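Local coordinates for unknown protein (Galdieria sulphuraria, PDB 2NYI) that is of unknown function but carries tandem ACT domains, a fold that in many relatives binds small regulatory ligands such as amino acids, at residues 92-106 with 164-176. Numbering follows the deposited sequence.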
ATOM      1  N   ARG A  92      19.898   1.504  -7.306  1.00 20.90           N
ATOM      2  CA  ARG A  92      19.649   2.589  -6.349  1.00 20.06           C
ATOM      3  C   ARG A  92      18.147   2.932  -6.374  1.00 22.73           C
ATOM      4  O   ARG A  92      17.443   2.610  -7.342  1.00 22.47           O
ATOM      5  CB  ARG A  92      20.495   3.835  -6.683  1.00 18.92           C
ATOM      6  CG  ARG A  92      22.044   3.664  -6.541  1.00 15.67           C
ATOM      7  CD  ARG A  92      22.469   3.336  -5.106  1.00 24.34           C
ATOM      8  NE  ARG A  92      23.933   3.209  -5.005  1.00 22.30           N
ATOM      9  CZ  ARG A  92      24.634   2.111  -5.279  1.00 23.42           C
ATOM     10  NH1 ARG A  92      24.027   1.000  -5.684  1.00 26.13           N
ATOM     11  NH2 ARG A  92      25.967   2.130  -5.155  1.00 23.24           N
ATOM     12  N   GLU A  93      17.665   3.567  -5.311  1.00 21.80           N
ATOM     13  CA  GLU A  93      16.273   3.967  -5.264  1.00 21.49           C
ATOM     14  C   GLU A  93      16.164   5.454  -5.508  1.00 21.93           C
ATOM     15  O   GLU A  93      17.088   6.232  -5.178  1.00 20.47           O
ATOM     16  CB  GLU A  93      15.639   3.544  -3.944  1.00 21.53           C
ATOM     17  CG  GLU A  93      15.622   2.033  -3.795  1.00 28.75           C
ATOM     18  CD  GLU A  93      14.773   1.556  -2.625  1.00 39.54           C
ATOM     19  OE1 GLU A  93      14.624   2.304  -1.641  1.00 46.40           O
ATOM     20  OE2 GLU A  93      14.270   0.416  -2.687  1.00 50.86           O
ATOM     21  N   TYR A  94      15.037   5.832  -6.101  1.00 21.82           N
ATOM     22  CA  TYR A  94      14.792   7.176  -6.564  1.00 20.71           C
ATOM     23  C   TYR A  94      13.353   7.510  -6.241  1.00 20.91           C
ATOM     24  O   TYR A  94      12.462   6.659  -6.365  1.00 21.73           O
ATOM     25  CB  TYR A  94      14.965   7.269  -8.081  1.00 20.38           C
ATOM     26  CG  TYR A  94      16.374   6.964  -8.549  1.00 19.14           C
ATOM     27  CD1 TYR A  94      17.285   7.982  -8.761  1.00 23.57           C
ATOM     28  CD2 TYR A  94      16.780   5.657  -8.765  1.00 18.09           C
ATOM     29  CE1 TYR A  94      18.595   7.709  -9.178  1.00 28.67           C
ATOM     30  CE2 TYR A  94      18.115   5.362  -9.153  1.00 18.61           C
ATOM     31  CZ  TYR A  94      18.996   6.396  -9.370  1.00 23.94           C
ATOM     32  OH  TYR A  94      20.293   6.116  -9.788  1.00 23.63           O
ATOM     33  N   GLU A  95      13.138   8.751  -5.854  1.00 21.26           N
ATOM     34  CA  GLU A  95      11.785   9.249  -5.624  1.00 22.40           C
ATOM     35  C   GLU A  95      11.351   9.912  -6.926  1.00 22.98           C
ATOM     36  O   GLU A  95      12.087  10.726  -7.507  1.00 22.94           O
ATOM     37  CB  GLU A  95      11.756  10.239  -4.457  1.00 23.93           C
ATOM     38  CG  GLU A  95      11.964   9.580  -3.090  1.00 29.72           C
ATOM     39  CD  GLU A  95      10.758   8.734  -2.635  1.00 47.79           C
ATOM     40  OE1 GLU A  95       9.633   8.923  -3.166  1.00 48.50           O
ATOM     41  OE2 GLU A  95      10.935   7.886  -1.729  1.00 45.83           O
ATOM     42  N   LEU A  96      10.172   9.523  -7.392  1.00 22.54           N
ATOM     43  CA  LEU A  96       9.627  10.017  -8.644  1.00 24.27           C
ATOM     44  C   LEU A  96       8.346  10.779  -8.341  1.00 24.69           C
ATOM     45  O   LEU A  96       7.476  10.293  -7.591  1.00 23.97           O
ATOM     46  CB  LEU A  96       9.376   8.834  -9.596  1.00 25.10           C
ATOM     47  CG  LEU A  96       8.560   9.055 -10.883  1.00 25.46           C
ATOM     48  CD1 LEU A  96       9.357   9.870 -11.895  1.00 24.39           C
ATOM     49  CD2 LEU A  96       8.223   7.723 -11.485  1.00 26.36           C
ATOM     50  N   TYR A  97       8.221  11.974  -8.912  1.00 23.56           N
ATOM     51  CA  TYR A  97       7.021  12.788  -8.700  1.00 25.29           C
ATOM     52  C   TYR A  97       6.545  13.305 -10.048  1.00 25.60           C
ATOM     53  O   TYR A  97       7.362  13.722 -10.876  1.00 24.70           O
ATOM     54  CB  TYR A  97       7.303  13.978  -7.775  1.00 25.97           C
ATOM     55  CG  TYR A  97       7.981  13.626  -6.475  1.00 37.93           C
ATOM     56  CD1 TYR A  97       7.244  13.161  -5.378  1.00 51.45           C
ATOM     57  CD2 TYR A  97       9.365  13.755  -6.334  1.00 47.97           C
ATOM     58  CE1 TYR A  97       7.872  12.835  -4.174  1.00 52.52           C
ATOM     59  CE2 TYR A  97      10.001  13.437  -5.139  1.00 47.50           C
ATOM     60  CZ  TYR A  97       9.251  12.976  -4.065  1.00 47.13           C
ATOM     61  OH  TYR A  97       9.892  12.660  -2.885  1.00 49.17           O
ATOM     62  N   VAL A  98       5.238  13.221 -10.281  1.00 25.38           N
ATOM     63  CA  VAL A  98       4.639  13.690 -11.532  1.00 25.23           C
ATOM     64  C   VAL A  98       3.449  14.568 -11.167  1.00 25.77           C
ATOM     65  O   VAL A  98       2.639  14.192 -10.311  1.00 24.60           O
ATOM     66  CB  VAL A  98       4.137  12.499 -12.410  1.00 26.21           C
ATOM     67  CG1 VAL A  98       3.539  12.990 -13.736  1.00 26.79           C
ATOM     68  CG2 VAL A  98       5.251  11.445 -12.633  1.00 26.28           C
ATOM     69  N   GLU A  99       3.331  15.732 -11.802  1.00 26.44           N
ATOM     70  CA  GLU A  99       2.150  16.568 -11.585  1.00 27.91           C
ATOM     71  C   GLU A  99       1.811  17.330 -12.861  1.00 26.57           C
ATOM     72  O   GLU A  99       2.703  17.874 -13.517  1.00 26.69           O
ATOM     73  CB  GLU A  99       2.398  17.536 -10.422  1.00 27.28           C
ATOM     74  CG  GLU A  99       1.209  18.425 -10.077  1.00 34.44           C
ATOM     75  CD  GLU A  99       1.441  19.261  -8.835  1.00 31.94           C
ATOM     76  OE1 GLU A  99       1.177  20.480  -8.896  1.00 51.65           O
ATOM     77  OE2 GLU A  99       1.879  18.704  -7.801  1.00 48.73           O
ATOM     78  N   GLY A 100       0.525  17.350 -13.208  1.00 25.41           N
ATOM     79  CA  GLY A 100       0.028  18.178 -14.302  1.00 25.60           C
ATOM     80  C   GLY A 100      -1.435  17.892 -14.588  1.00 25.48           C
ATOM     81  O   GLY A 100      -2.095  17.241 -13.789  1.00 23.39           O
ATOM     82  N   PRO A 101      -1.946  18.358 -15.750  1.00 26.72           N
ATOM     83  CA  PRO A 101      -3.338  18.060 -16.105  1.00 27.17           C
ATOM     84  C   PRO A 101      -3.507  16.547 -16.197  1.00 28.23           C
ATOM     85  O   PRO A 101      -2.612  15.865 -16.694  1.00 28.79           O
ATOM     86  CB  PRO A 101      -3.488  18.666 -17.506  1.00 28.46           C
ATOM     87  CG  PRO A 101      -2.380  19.643 -17.637  1.00 30.58           C
ATOM     88  CD  PRO A 101      -1.255  19.134 -16.791  1.00 26.86           C
ATOM     89  N   ASP A 102      -4.629  16.037 -15.701  1.00 27.02           N
ATOM     90  CA  ASP A 102      -4.968  14.629 -15.879  1.00 26.67           C
ATOM     91  C   ASP A 102      -5.330  14.341 -17.340  1.00 28.30           C
ATOM     92  O   ASP A 102      -5.868  15.201 -18.042  1.00 29.46           O
ATOM     93  CB  ASP A 102      -6.099  14.213 -14.956  1.00 24.78           C
ATOM     94  CG  ASP A 102      -6.335  12.709 -14.962  1.00 29.32           C
ATOM     95  OD1 ASP A 102      -5.350  11.940 -14.946  1.00 22.39           O
ATOM     96  OD2 ASP A 102      -7.503  12.292 -14.975  1.00 26.96           O
ATOM     97  N   SER A 103      -4.999  13.136 -17.783  1.00 29.36           N
ATOM     98  CA  SER A 103      -5.298  12.647 -19.115  1.00 30.37           C
ATOM     99  C   SER A 103      -5.319  11.118 -19.086  1.00 31.69           C
ATOM    100  O   SER A 103      -4.791  10.500 -18.153  1.00 31.22           O
ATOM    101  CB  SER A 103      -4.264  13.162 -20.120  1.00 30.41           C
ATOM    102  OG  SER A 103      -2.999  12.560 -19.929  1.00 34.72           O
ATOM    103  N   GLU A 104      -5.943  10.513 -20.097  1.00 32.22           N
ATOM    104  CA  GLU A 104      -6.061   9.052 -20.189  1.00 33.35           C
ATOM    105  C   GLU A 104      -4.690   8.351 -20.196  1.00 31.95           C
ATOM    106  O   GLU A 104      -4.557   7.244 -19.671  1.00 33.56           O
ATOM    107  CB  GLU A 104      -6.868   8.665 -21.446  1.00 33.03           C
ATOM    108  CG  GLU A 104      -7.285   7.180 -21.560  1.00 41.10           C
ATOM    109  CD  GLU A 104      -7.971   6.835 -22.897  1.00 36.71           C
ATOM    110  OE1 GLU A 104      -8.690   7.702 -23.450  1.00 59.53           O
ATOM    111  OE2 GLU A 104      -7.807   5.690 -23.396  1.00 41.12           O
ATOM    112  N   GLY A 105      -3.675   9.008 -20.760  1.00 30.71           N
ATOM    113  CA  GLY A 105      -2.392   8.343 -21.025  1.00 30.21           C
ATOM    114  C   GLY A 105      -1.190   8.539 -20.103  1.00 29.77           C
ATOM    115  O   GLY A 105      -0.168   7.888 -20.309  1.00 29.97           O
ATOM    116  N   ILE A 106      -1.285   9.427 -19.110  1.00 29.26           N
ATOM    117  CA  ILE A 106      -0.118   9.746 -18.258  1.00 29.68           C
ATOM    118  C   ILE A 106       0.473   8.517 -17.567  1.00 28.05           C
ATOM    119  O   ILE A 106       1.659   8.219 -17.712  1.00 27.06           O
ATOM    120  CB  ILE A 106      -0.421  10.756 -17.130  1.00 30.30           C
ATOM    121  CG1 ILE A 106      -1.308  11.890 -17.593  1.00 41.46           C
ATOM    122  CG2 ILE A 106       0.885  11.296 -16.544  1.00 28.54           C
ATOM    123  CD1 ILE A 106      -1.939  12.618 -16.438  1.00 52.85           C
ATOM    124  N   GLU A 164       6.865  16.533 -22.186  1.00 30.48           N
ATOM    125  CA  GLU A 164       6.523  17.291 -23.390  1.00 30.96           C
ATOM    126  C   GLU A 164       5.222  16.818 -24.007  1.00 31.35           C
ATOM    127  O   GLU A 164       4.347  17.637 -24.319  1.00 32.97           O
ATOM    128  CB  GLU A 164       7.657  17.230 -24.424  1.00 31.53           C
ATOM    129  CG  GLU A 164       8.969  17.900 -23.991  1.00 36.92           C
ATOM    130  CD  GLU A 164       8.828  19.394 -23.713  1.00 51.37           C
ATOM    131  OE1 GLU A 164       7.998  20.068 -24.371  1.00 54.78           O
ATOM    132  OE2 GLU A 164       9.559  19.898 -22.835  1.00 55.62           O
ATOM    133  N   GLU A 165       5.085  15.505 -24.176  1.00 30.73           N
ATOM    134  CA  GLU A 165       3.902  14.933 -24.814  1.00 32.42           C
ATOM    135  C   GLU A 165       2.628  15.115 -23.998  1.00 31.21           C
ATOM    136  O   GLU A 165       1.546  15.323 -24.561  1.00 30.94           O
ATOM    137  CB  GLU A 165       4.108  13.451 -25.149  1.00 32.39           C
ATOM    138  CG  GLU A 165       2.998  12.897 -26.038  1.00 36.38           C
ATOM    139  CD  GLU A 165       3.093  11.406 -26.281  1.00 36.17           C
ATOM    140  OE1 GLU A 165       4.222  10.863 -26.270  1.00 53.94           O
ATOM    141  OE2 GLU A 165       2.031  10.780 -26.502  1.00 54.42           O
ATOM    142  N   PHE A 166       2.759  15.046 -22.672  1.00 30.02           N
ATOM    143  CA  PHE A 166       1.599  15.064 -21.781  1.00 28.47           C
ATOM    144  C   PHE A 166       1.409  16.355 -20.980  1.00 28.39           C
ATOM    145  O   PHE A 166       0.408  16.491 -20.281  1.00 29.07           O
ATOM    146  CB  PHE A 166       1.623  13.830 -20.860  1.00 26.45           C
ATOM    147  CG  PHE A 166       1.288  12.564 -21.586  1.00 25.98           C
ATOM    148  CD1 PHE A 166      -0.034  12.167 -21.731  1.00 26.84           C
ATOM    149  CD2 PHE A 166       2.287  11.811 -22.195  1.00 23.85           C
ATOM    150  CE1 PHE A 166      -0.365  11.014 -22.435  1.00 33.49           C
ATOM    151  CE2 PHE A 166       1.960  10.655 -22.910  1.00 23.16           C
ATOM    152  CZ  PHE A 166       0.632  10.260 -23.029  1.00 29.30           C
ATOM    153  N   GLY A 167       2.357  17.288 -21.091  1.00 28.19           N
ATOM    154  CA  GLY A 167       2.297  18.565 -20.368  1.00 28.60           C
ATOM    155  C   GLY A 167       2.380  18.435 -18.851  1.00 28.81           C
ATOM    156  O   GLY A 167       1.716  19.180 -18.122  1.00 29.07           O
ATOM    157  N   VAL A 168       3.186  17.479 -18.382  1.00 27.21           N
ATOM    158  CA  VAL A 168       3.408  17.261 -16.941  1.00 26.68           C
ATOM    159  C   VAL A 168       4.804  17.709 -16.472  1.00 26.14           C
ATOM    160  O   VAL A 168       5.727  17.862 -17.288  1.00 26.50           O
ATOM    161  CB  VAL A 168       3.136  15.792 -16.517  1.00 27.03           C
ATOM    162  CG1 VAL A 168       1.634  15.466 -16.635  1.00 28.53           C
ATOM    163  CG2 VAL A 168       3.996  14.807 -17.316  1.00 29.54           C
ATOM    164  N   ASP A 169       4.945  17.975 -15.172  1.00 26.23           N
ATOM    165  CA  ASP A 169       6.268  18.187 -14.578  1.00 25.02           C
ATOM    166  C   ASP A 169       6.652  16.923 -13.837  1.00 25.14           C
ATOM    167  O   ASP A 169       5.869  16.421 -13.022  1.00 24.60           O
ATOM    168  CB  ASP A 169       6.281  19.352 -13.610  1.00 24.59           C
ATOM    169  CG  ASP A 169       6.226  20.699 -14.322  1.00 33.08           C
ATOM    170  OD1 ASP A 169       7.208  21.062 -15.004  1.00 37.07           O
ATOM    171  OD2 ASP A 169       5.199  21.390 -14.190  1.00 40.08           O
ATOM    172  N   ILE A 170       7.858  16.437 -14.119  1.00 25.38           N
ATOM    173  CA  ILE A 170       8.374  15.194 -13.527  1.00 25.06           C
ATOM    174  C   ILE A 170       9.716  15.453 -12.828  1.00 26.85           C
ATOM    175  O   ILE A 170      10.613  16.092 -13.391  1.00 27.60           O
ATOM    176  CB  ILE A 170       8.533  14.072 -14.601  1.00 24.17           C
ATOM    177  CG1 ILE A 170       7.172  13.722 -15.243  1.00 25.00           C
ATOM    178  CG2 ILE A 170       9.147  12.811 -13.994  1.00 24.20           C
ATOM    179  CD1 ILE A 170       7.256  12.813 -16.469  1.00 24.05           C
ATOM    180  N   ASP A 171       9.849  14.965 -11.598  1.00 26.39           N
ATOM    181  CA  ASP A 171      11.101  15.068 -10.865  1.00 27.19           C
ATOM    182  C   ASP A 171      11.534  13.663 -10.516  1.00 26.69           C
ATOM    183  O   ASP A 171      10.703  12.830 -10.166  1.00 26.59           O
ATOM    184  CB  ASP A 171      10.939  15.863  -9.571  1.00 27.18           C
ATOM    185  CG  ASP A 171      10.566  17.317  -9.818  1.00 38.78           C
ATOM    186  OD1 ASP A 171      11.194  17.960 -10.692  1.00 41.57           O
ATOM    187  OD2 ASP A 171       9.642  17.806  -9.133  1.00 51.83           O
ATOM    188  N   LEU A 172      12.827  13.408 -10.627  1.00 25.67           N
ATOM    189  CA  LEU A 172      13.398  12.116 -10.261  1.00 26.04           C
ATOM    190  C   LEU A 172      14.667  12.373  -9.444  1.00 26.46           C
ATOM    191  O   LEU A 172      15.649  12.957  -9.955  1.00 26.90           O
ATOM    192  CB  LEU A 172      13.695  11.288 -11.517  1.00 26.38           C
ATOM    193  CG  LEU A 172      14.144   9.843 -11.285  1.00 26.76           C
ATOM    194  CD1 LEU A 172      13.010   8.998 -10.736  1.00 25.79           C
ATOM    195  CD2 LEU A 172      14.707   9.241 -12.596  1.00 27.87           C
ATOM    196  N   GLU A 173      14.627  11.992  -8.169  1.00 25.99           N
ATOM    197  CA  GLU A 173      15.706  12.329  -7.235  1.00 27.69           C
ATOM    198  C   GLU A 173      16.194  11.066  -6.527  1.00 25.82           C
ATOM    199  O   GLU A 173      15.398  10.344  -5.924  1.00 23.73           O
ATOM    200  CB  GLU A 173      15.226  13.365  -6.209  1.00 28.57           C
ATOM    201  CG  GLU A 173      14.759  14.710  -6.784  1.00 41.91           C
ATOM    202  CD  GLU A 173      15.900  15.656  -7.166  1.00 58.00           C
ATOM    203  OE1 GLU A 173      16.761  15.950  -6.304  1.00 63.44           O
ATOM    204  OE2 GLU A 173      15.921  16.126  -8.327  1.00 58.53           O
ATOM    205  N   GLU A 174      17.498  10.806  -6.601  1.00 25.26           N
ATOM    206  CA  GLU A 174      18.073   9.643  -5.934  1.00 23.13           C
ATOM    207  C   GLU A 174      17.891   9.699  -4.419  1.00 23.54           C
ATOM    208  O   GLU A 174      18.034  10.759  -3.809  1.00 24.35           O
ATOM    209  CB  GLU A 174      19.546   9.496  -6.294  1.00 24.00           C
ATOM    210  CG  GLU A 174      20.128   8.224  -5.774  1.00 23.42           C
ATOM    211  CD  GLU A 174      21.588   8.077  -6.146  1.00 28.14           C
ATOM    212  OE1 GLU A 174      22.262   9.110  -6.342  1.00 35.76           O
ATOM    213  OE2 GLU A 174      22.050   6.932  -6.222  1.00 27.87           O
ATOM    214  N   VAL A 175      17.544   8.562  -3.823  1.00 23.60           N
ATOM    215  CA  VAL A 175      17.452   8.449  -2.369  1.00 27.97           C
ATOM    216  C   VAL A 175      18.865   8.263  -1.842  1.00 31.28           C
ATOM    217  O   VAL A 175      19.615   7.449  -2.383  1.00 31.73           O
ATOM    218  CB  VAL A 175      16.607   7.234  -1.931  1.00 27.11           C
ATOM    219  CG1 VAL A 175      16.660   7.065  -0.417  1.00 33.53           C
ATOM    220  CG2 VAL A 175      15.142   7.378  -2.406  1.00 29.01           C
ATOM    221  N   VAL A 176      19.218   9.003  -0.794  1.00 35.98           N
ATOM    222  CA  VAL A 176      20.562   8.888  -0.194  1.00 40.31           C
ATOM    223  C   VAL A 176      20.516   8.350   1.240  1.00 42.23           C
ATOM    224  O   VAL A 176      19.595   8.664   2.002  1.00 43.97           O
ATOM    225  CB  VAL A 176      21.338  10.227  -0.244  1.00 41.67           C
ATOM    226  CG1 VAL A 176      22.642  10.114   0.541  1.00 47.74           C
ATOM    227  CG2 VAL A 176      21.620  10.637  -1.693  1.00 42.95           C
TER
HETATM  228  O   HOH W   1      19.362   4.470  -3.211  1.00 32.66           O
HETATM  229  O   HOH W   2       2.775  20.593 -13.809  1.00 33.49           O
HETATM  230  O   HOH W   3      -1.454  14.767 -18.987  1.00 33.54           O
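Tyr94 and Glu174 face each other as a non-hydrogen-bonded pair where strand 92-99 meets strand 169-174, the two running antiparallel at 155°. Tyr94 CB rests 3.7 Å from Leu172 CD1; CD1 comes within 3.4 Å of Glu174 CA; CE1 meets Glu174 CB at 3.5 Å; CZ lies 4.2 Å from Glu174 CG, and OH 4.1 Å from Glu174 OE2. With CG anti to its own carbonyl carbon (chi1 -63°), the ring is carried obliquely along the Glu174 chain, its plane only 5° from that of the carboxylate, while Phe147 stacks against it. An alanine here would remove this ring, and would probably leave Phe147 without its stacking partner and the methylenes of Glu174 less restrained. Glu174 OE2 ends 3.3 Å from Arg92 CG, whereas Arg92 NE is too distant for a salt bridge and NH1 hydrogen-bonds to Pro89 O.

Seven backbone bonds join the two segments; the straightest include Val175 N to Glu93 O, at 2.7 Å. On the face shared with Tyr94, Leu96 CD1 touches Ile170 CG2 at 3.6 Å, and helix 152-166 packs against both residues through Leu159. On the other face, Glu93 and Glu95 both form salt bridges with Arg144. Beyond the corner at Gly100, the edge of the Phe166 ring meets Ser103 OG, and a water links that hydroxyl with Pro101 O and Phe166 O.

Strand 169-174 is thus one outermost strand, within this chain, of the 2-3-1-4 sheet of an ACT-like βαββαβ unit: backbone pairing fixes its register, apolar packing joins the strands on the helix side, and Arg144 probably offsets part of the opposite face's acidic charge.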